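Long-range contact in phosphoglycerate kinase (Coxiella burnetii, PDB 4NG4), which transfers a phosphoryl group between ATP and 3-phosphoglycerate, forming or consuming 1,3-bisphosphoglycerate in glycolysis: residues A[227-239]-A[243-257]. Numbering follows the deposited sequence.
Sequences GIANTFLKAQGYS and SLCENEWLDAAQQFW. With ADP (adenosine-5'-diphosphate), chain E.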
loop_
_atom_site.group_PDB
_atom_site.type_symbol
_atom_site.label_atom_id
_atom_site.label_comp_id
_atom_site.label_asym_id
_atom_site.label_seq_id
_atom_site.Cartn_x
_atom_site.Cartn_y
_atom_site.Cartn_z
ATOM N N GLY A 227 7.234 18.284 -1.054
ATOM C CA GLY A 227 8.455 18.332 -0.261
ATOM C C GLY A 227 9.617 17.735 -1.019
ATOM O O GLY A 227 10.664 18.379 -1.168
ATOM N N ILE A 228 9.423 16.508 -1.509
ATOM C CA ILE A 228 10.423 15.814 -2.336
ATOM C C ILE A 228 10.939 16.744 -3.435
ATOM O O ILE A 228 12.131 17.018 -3.510
ATOM C CB ILE A 228 9.857 14.488 -2.976
ATOM C CG1 ILE A 228 9.494 13.460 -1.889
ATOM C CG2 ILE A 228 10.858 13.851 -3.928
ATOM C CD1 ILE A 228 8.691 12.288 -2.406
ATOM N N ALA A 229 10.039 17.258 -4.267
ATOM C CA ALA A 229 10.453 18.116 -5.377
ATOM C C ALA A 229 11.132 19.369 -4.855
ATOM O O ALA A 229 12.157 19.795 -5.383
ATOM C CB ALA A 229 9.258 18.473 -6.266
ATOM N N ASN A 230 10.569 19.952 -3.809
ATOM C CA ASN A 230 11.181 21.129 -3.200
ATOM C C ASN A 230 12.629 20.854 -2.722
ATOM O O ASN A 230 13.510 21.693 -2.870
ATOM C CB ASN A 230 10.317 21.678 -2.040
ATOM C CG ASN A 230 8.909 22.111 -2.482
ATOM O OD1 ASN A 230 7.956 22.106 -1.683
ATOM N ND2 ASN A 230 8.772 22.480 -3.737
ATOM N N THR A 231 12.865 19.671 -2.170
ATOM C CA THR A 231 14.227 19.277 -1.798
ATOM C C THR A 231 15.128 19.186 -3.028
ATOM O O THR A 231 16.261 19.642 -2.994
ATOM C CB THR A 231 14.283 17.910 -1.028
ATOM O OG1 THR A 231 13.446 17.958 0.138
ATOM C CG2 THR A 231 15.697 17.598 -0.588
ATOM N N PHE A 232 14.625 18.604 -4.108
ATOM C CA PHE A 232 15.432 18.419 -5.314
ATOM C C PHE A 232 15.792 19.749 -5.980
ATOM O O PHE A 232 16.950 19.978 -6.365
ATOM C CB PHE A 232 14.726 17.496 -6.311
ATOM C CG PHE A 232 14.967 16.029 -6.060
ATOM C CD1 PHE A 232 16.053 15.398 -6.624
ATOM C CD2 PHE A 232 14.102 15.300 -5.289
ATOM C CE1 PHE A 232 16.285 14.059 -6.415
ATOM C CE2 PHE A 232 14.316 13.975 -5.065
ATOM C CZ PHE A 232 15.420 13.343 -5.630
ATOM N N LEU A 233 14.793 20.615 -6.102
ATOM C CA LEU A 233 14.987 21.959 -6.608
ATOM C C LEU A 233 16.060 22.744 -5.818
ATOM O O LEU A 233 16.761 23.597 -6.373
ATOM C CB LEU A 233 13.654 22.709 -6.565
ATOM C CG LEU A 233 12.487 22.354 -7.511
ATOM C CD1 LEU A 233 11.293 23.283 -7.271
ATOM C CD2 LEU A 233 12.907 22.447 -8.964
ATOM N N LYS A 234 16.183 22.473 -4.524
ATOM C CA LYS A 234 17.142 23.180 -3.683
ATOM C C LYS A 234 18.541 22.536 -3.775
ATOM O O LYS A 234 19.569 23.236 -3.700
ATOM C CB LYS A 234 16.631 23.209 -2.240
ATOM C CG LYS A 234 17.533 23.915 -1.236
ATOM C CD LYS A 234 16.690 24.523 -0.166
ATOM C CE LYS A 234 17.428 24.757 1.116
ATOM N NZ LYS A 234 16.388 25.244 2.105
ATOM N N ALA A 235 18.580 21.214 -3.958
ATOM C CA ALA A 235 19.832 20.516 -4.294
ATOM C C ALA A 235 20.414 21.033 -5.589
ATOM O O ALA A 235 21.617 21.067 -5.726
ATOM C CB ALA A 235 19.609 19.015 -4.397
ATOM N N GLN A 236 19.561 21.428 -6.530
ATOM C CA GLN A 236 20.003 22.015 -7.800
ATOM C C GLN A 236 20.444 23.478 -7.701
ATOM O O GLN A 236 21.008 24.020 -8.639
ATOM C CB GLN A 236 18.907 21.892 -8.862
ATOM C CG GLN A 236 18.717 20.465 -9.367
ATOM C CD GLN A 236 18.278 20.423 -10.809
ATOM O OE1 GLN A 236 17.604 21.333 -11.319
ATOM N NE2 GLN A 236 18.668 19.370 -11.484
ATOM N N GLY A 237 20.166 24.119 -6.579
ATOM C CA GLY A 237 20.640 25.476 -6.337
ATOM C C GLY A 237 19.598 26.569 -6.528
ATOM O O GLY A 237 19.934 27.742 -6.508
ATOM N N TYR A 238 18.336 26.188 -6.721
ATOM C CA TYR A 238 17.249 27.162 -6.778
ATOM C C TYR A 238 16.971 27.682 -5.372
ATOM O O TYR A 238 17.303 27.024 -4.387
ATOM C CB TYR A 238 15.970 26.562 -7.378
ATOM C CG TYR A 238 16.105 26.056 -8.799
ATOM C CD1 TYR A 238 16.059 26.924 -9.879
ATOM C CD2 TYR A 238 16.260 24.705 -9.062
ATOM C CE1 TYR A 238 16.170 26.454 -11.184
ATOM C CE2 TYR A 238 16.366 24.222 -10.353
ATOM C CZ TYR A 238 16.319 25.091 -11.415
ATOM O OH TYR A 238 16.437 24.582 -12.703
ATOM N N SER A 239 16.380 28.875 -5.310
ATOM C CA SER A 239 15.861 29.457 -4.075
ATOM C C SER A 239 14.371 29.120 -3.934
ATOM O O SER A 239 13.613 29.267 -4.889
ATOM C CB SER A 239 16.050 30.977 -4.093
ATOM O OG SER A 239 17.426 31.308 -4.157
ATOM N N SER A 243 9.621 27.181 1.713
ATOM C CA SER A 243 9.050 25.889 1.263
ATOM C C SER A 243 9.547 24.728 2.091
ATOM O O SER A 243 10.685 24.733 2.540
ATOM C CB SER A 243 9.378 25.590 -0.214
ATOM O OG SER A 243 8.970 26.644 -1.064
ATOM N N LEU A 244 8.681 23.728 2.262
ATOM C CA LEU A 244 9.024 22.496 2.934
ATOM C C LEU A 244 10.162 21.801 2.185
ATOM O O LEU A 244 10.102 21.630 0.960
ATOM C CB LEU A 244 7.815 21.576 3.002
ATOM C CG LEU A 244 7.883 20.526 4.129
ATOM C CD1 LEU A 244 7.781 21.211 5.512
ATOM C CD2 LEU A 244 6.814 19.452 3.949
ATOM N N CYS A 245 11.214 21.455 2.922
ATOM C CA CYS A 245 12.385 20.782 2.383
ATOM C C CYS A 245 13.160 20.115 3.504
ATOM O O CYS A 245 13.050 20.493 4.670
ATOM C CB CYS A 245 13.307 21.762 1.653
ATOM S SG CYS A 245 14.276 22.860 2.752
ATOM N N GLU A 246 13.957 19.123 3.140
ATOM C CA GLU A 246 14.817 18.454 4.096
ATOM C C GLU A 246 16.243 18.755 3.709
ATOM O O GLU A 246 16.793 18.096 2.824
ATOM C CB GLU A 246 14.546 16.947 4.117
ATOM C CG GLU A 246 13.277 16.576 4.845
ATOM C CD GLU A 246 13.075 15.080 4.996
ATOM O OE1 GLU A 246 13.044 14.377 3.959
ATOM O OE2 GLU A 246 12.910 14.613 6.155
ATOM N N ASN A 247 16.825 19.770 4.356
ATOM C CA ASN A 247 18.216 20.170 4.118
ATOM C C ASN A 247 19.186 19.023 4.288
ATOM O O ASN A 247 20.203 18.946 3.600
ATOM C CB ASN A 247 18.639 21.281 5.087
ATOM C CG ASN A 247 18.238 22.680 4.625
ATOM O OD1 ASN A 247 17.253 22.866 3.914
ATOM N ND2 ASN A 247 19.005 23.669 5.035
ATOM N N GLU A 248 18.893 18.130 5.218
ATOM C CA GLU A 248 19.837 17.066 5.536
ATOM C C GLU A 248 19.946 16.004 4.456
ATOM O O GLU A 248 20.827 15.143 4.523
ATOM C CB GLU A 248 19.535 16.463 6.912
ATOM C CG GLU A 248 20.378 17.131 8.012
ATOM C CD GLU A 248 19.798 16.984 9.384
ATOM O OE1 GLU A 248 18.861 16.189 9.548
ATOM O OE2 GLU A 248 20.285 17.662 10.305
ATOM N N TRP A 249 19.080 16.098 3.448
ATOM C CA TRP A 249 19.042 15.137 2.347
ATOM C C TRP A 249 19.343 15.797 0.998
ATOM O O TRP A 249 19.123 15.192 -0.049
ATOM C CB TRP A 249 17.665 14.450 2.318
ATOM C CG TRP A 249 17.454 13.532 3.476
ATOM C CD1 TRP A 249 17.069 13.869 4.736
ATOM C CD2 TRP A 249 17.637 12.116 3.482
ATOM N NE1 TRP A 249 17.003 12.748 5.531
ATOM C CE2 TRP A 249 17.347 11.660 4.782
ATOM C CE3 TRP A 249 18.014 11.191 2.511
ATOM C CZ2 TRP A 249 17.413 10.327 5.128
ATOM C CZ3 TRP A 249 18.087 9.873 2.858
ATOM C CH2 TRP A 249 17.788 9.447 4.156
ATOM N N LEU A 250 19.871 17.019 1.022
ATOM C CA LEU A 250 20.236 17.714 -0.215
ATOM C C LEU A 250 21.344 16.969 -0.963
ATOM O O LEU A 250 21.286 16.823 -2.178
ATOM C CB LEU A 250 20.671 19.148 0.073
ATOM C CG LEU A 250 19.605 20.011 0.760
ATOM C CD1 LEU A 250 20.199 21.374 1.209
ATOM C CD2 LEU A 250 18.350 20.161 -0.107
ATOM N N ASP A 251 22.358 16.507 -0.242
ATOM C CA ASP A 251 23.400 15.685 -0.850
ATOM C C ASP A 251 22.827 14.396 -1.444
ATOM O O ASP A 251 23.271 13.946 -2.506
ATOM C CB ASP A 251 24.486 15.322 0.171
ATOM C CG ASP A 251 25.305 16.514 0.605
ATOM O OD1 ASP A 251 25.158 17.593 0.004
ATOM O OD2 ASP A 251 26.108 16.358 1.546
ATOM N N ALA A 252 21.862 13.802 -0.748
ATOM C CA ALA A 252 21.218 12.577 -1.224
ATOM C C ALA A 252 20.458 12.863 -2.509
ATOM O O ALA A 252 20.593 12.144 -3.497
ATOM C CB ALA A 252 20.282 12.016 -0.176
ATOM N N ALA A 253 19.676 13.937 -2.485
ATOM C CA ALA A 253 18.874 14.345 -3.633
ATOM C C ALA A 253 19.754 14.690 -4.833
ATOM O O ALA A 253 19.419 14.378 -5.975
ATOM C CB ALA A 253 17.991 15.524 -3.264
ATOM N N GLN A 254 20.894 15.317 -4.566
ATOM C CA GLN A 254 21.808 15.736 -5.623
ATOM C C GLN A 254 22.434 14.533 -6.276
ATOM O O GLN A 254 22.511 14.454 -7.494
ATOM C CB GLN A 254 22.904 16.652 -5.066
ATOM C CG GLN A 254 23.626 17.483 -6.140
ATOM C CD GLN A 254 25.033 17.886 -5.755
ATOM O OE1 GLN A 254 25.511 17.612 -4.649
ATOM N NE2 GLN A 254 25.716 18.528 -6.684
ATOM N N GLN A 255 22.876 13.595 -5.458
ATOM C CA GLN A 255 23.481 12.375 -5.967
ATOM C C GLN A 255 22.470 11.512 -6.703
ATOM O O GLN A 255 22.813 10.830 -7.660
ATOM C CB GLN A 255 24.075 11.578 -4.823
ATOM C CG GLN A 255 24.947 10.433 -5.262
ATOM C CD GLN A 255 25.126 9.436 -4.162
ATOM O OE1 GLN A 255 24.233 8.624 -3.882
ATOM N NE2 GLN A 255 26.279 9.494 -3.506
ATOM N N PHE A 256 21.227 11.520 -6.245
ATOM C CA PHE A 256 20.184 10.777 -6.941
ATOM C C PHE A 256 19.908 11.392 -8.317
ATOM O O PHE A 256 19.715 10.674 -9.300
ATOM C CB PHE A 256 18.901 10.724 -6.119
ATOM C CG PHE A 256 17.816 9.948 -6.779
ATOM C CD1 PHE A 256 16.991 10.545 -7.712
ATOM C CD2 PHE A 256 17.653 8.610 -6.514
ATOM C CE1 PHE A 256 15.999 9.822 -8.343
ATOM C CE2 PHE A 256 16.683 7.884 -7.148
ATOM C CZ PHE A 256 15.850 8.490 -8.068
ATOM N N TRP A 257 19.904 12.723 -8.378
ATOM C CA TRP A 257 19.751 13.444 -9.652
ATOM C C TRP A 257 20.817 12.991 -10.636
ATOM O O TRP A 257 20.525 12.771 -11.805
ATOM C CB TRP A 257 19.830 14.983 -9.478
ATOM C CG TRP A 257 19.424 15.699 -10.756
ATOM C CD1 TRP A 257 18.151 16.042 -11.151
ATOM C CD2 TRP A 257 20.285 16.100 -11.813
ATOM N NE1 TRP A 257 18.178 16.637 -12.384
ATOM C CE2 TRP A 257 19.475 16.682 -12.817
ATOM C CE3 TRP A 257 21.662 16.019 -12.017
ATOM C CZ2 TRP A 257 20.004 17.202 -13.996
ATOM C CZ3 TRP A 257 22.187 16.532 -13.186
ATOM C CH2 TRP A 257 21.358 17.124 -14.160
HETATM P PB ADP E . 0.890 9.423 0.418
HETATM O O1B ADP E . -0.227 9.666 -0.566
HETATM O O2B ADP E . 0.405 9.237 1.842
HETATM O O3B ADP E . 1.908 8.404 -0.037
HETATM P PA ADP E . 2.900 11.222 1.397
HETATM O O1A ADP E . 2.703 10.520 2.718
HETATM O O2A ADP E . 4.211 11.018 0.685
HETATM O O3A ADP E . 1.707 10.822 0.376
HETATM O "O5'" ADP E . 2.688 12.802 1.693
HETATM C "C5'" ADP E . 1.595 13.554 1.150
HETATM C "C4'" ADP E . 1.197 14.682 2.091
HETATM O "O4'" ADP E . 2.205 15.700 2.067
HETATM C "C3'" ADP E . -0.133 15.323 1.689
HETATM O "O3'" ADP E . -1.095 15.217 2.749
HETATM C "C2'" ADP E . 0.204 16.767 1.335
HETATM O "O2'" ADP E . -0.710 17.711 1.900
HETATM C "C1'" ADP E . 1.624 16.995 1.856
HETATM N N9 ADP E . 2.425 17.841 0.912
HETATM C C8 ADP E . 2.727 17.554 -0.378
HETATM N N7 ADP E . 3.458 18.560 -0.927
HETATM C C5 ADP E . 3.640 19.511 0.011
HETATM C C6 ADP E . 4.321 20.828 0.097
HETATM N N6 ADP E . 4.979 21.360 -0.962
HETATM N N1 ADP E . 4.264 21.482 1.285
HETATM C C2 ADP E . 3.618 20.996 2.372
HETATM N N3 ADP E . 2.979 19.810 2.357
HETATM C C4 ADP E . 2.954 19.036 1.229
#
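Two bonds grip Thr231 OG1: it receives the backbone N-H of Glu246 across the contact (N to OG1 3.3 Å, 165° at the hydrogen) and donates to Gly227 O at 3.1 Å from above the carbonyl plane, an oxygen that also accepts Thr231 N. The hydroxyl is thus fixed as donor to its own helix and acceptor from the 243-257 segment. The first torsion sets OG1 anti to the carbonyl carbon and CG2 anti to the backbone N, which leaves the methyl to meet Leu250 CD2.

The setting is the nucleotide-binding, Rossmann-like domain of phosphoglycerate kinase. Helix 227-235 follows the edge strand 221-226, and the chain then returns past the adenine before entering helix 250-263. The local axes of 227-235 and 250-257 approach to 8.4 Å and cross at -81°, nearly perpendicular. Small residues permit this closeness: Ala235 CB lies 4.0 Å from Ala253 CB and also touches Leu250 O.

Ala253 CB also sits over the centre of the Phe232 ring, 3.9 Å from its centroid, a CH-pi contact. Phe256 approaches the same ring obliquely, its plane turned by 73°, while Leu222 of the edge strand and Leu212 and Leu216 of helix 209-216 pack against Phe256.

Near the start of helix 227-235, Asn230, with Leu244 of the facing segment, belongs to the ADP pocket. Asn230 OD1 lies 3.2 Å from ADP N6, and Leu244 CD2 reaches adenine C2. Glu246 continues the return segment; its OE2 is hydrogen-bonded to Ser206 OG.

On the more exposed flank, Lys234 starts with CG anti to the backbone N, runs over Leu250 CD2 and bends at chi2, bringing NZ beside Cys245 SG. There Lys234 NZ donates a hydrogen bond to Asn247 OD1 (3.1 Å), in the plane of the side-chain carbonyl and on a lone pair.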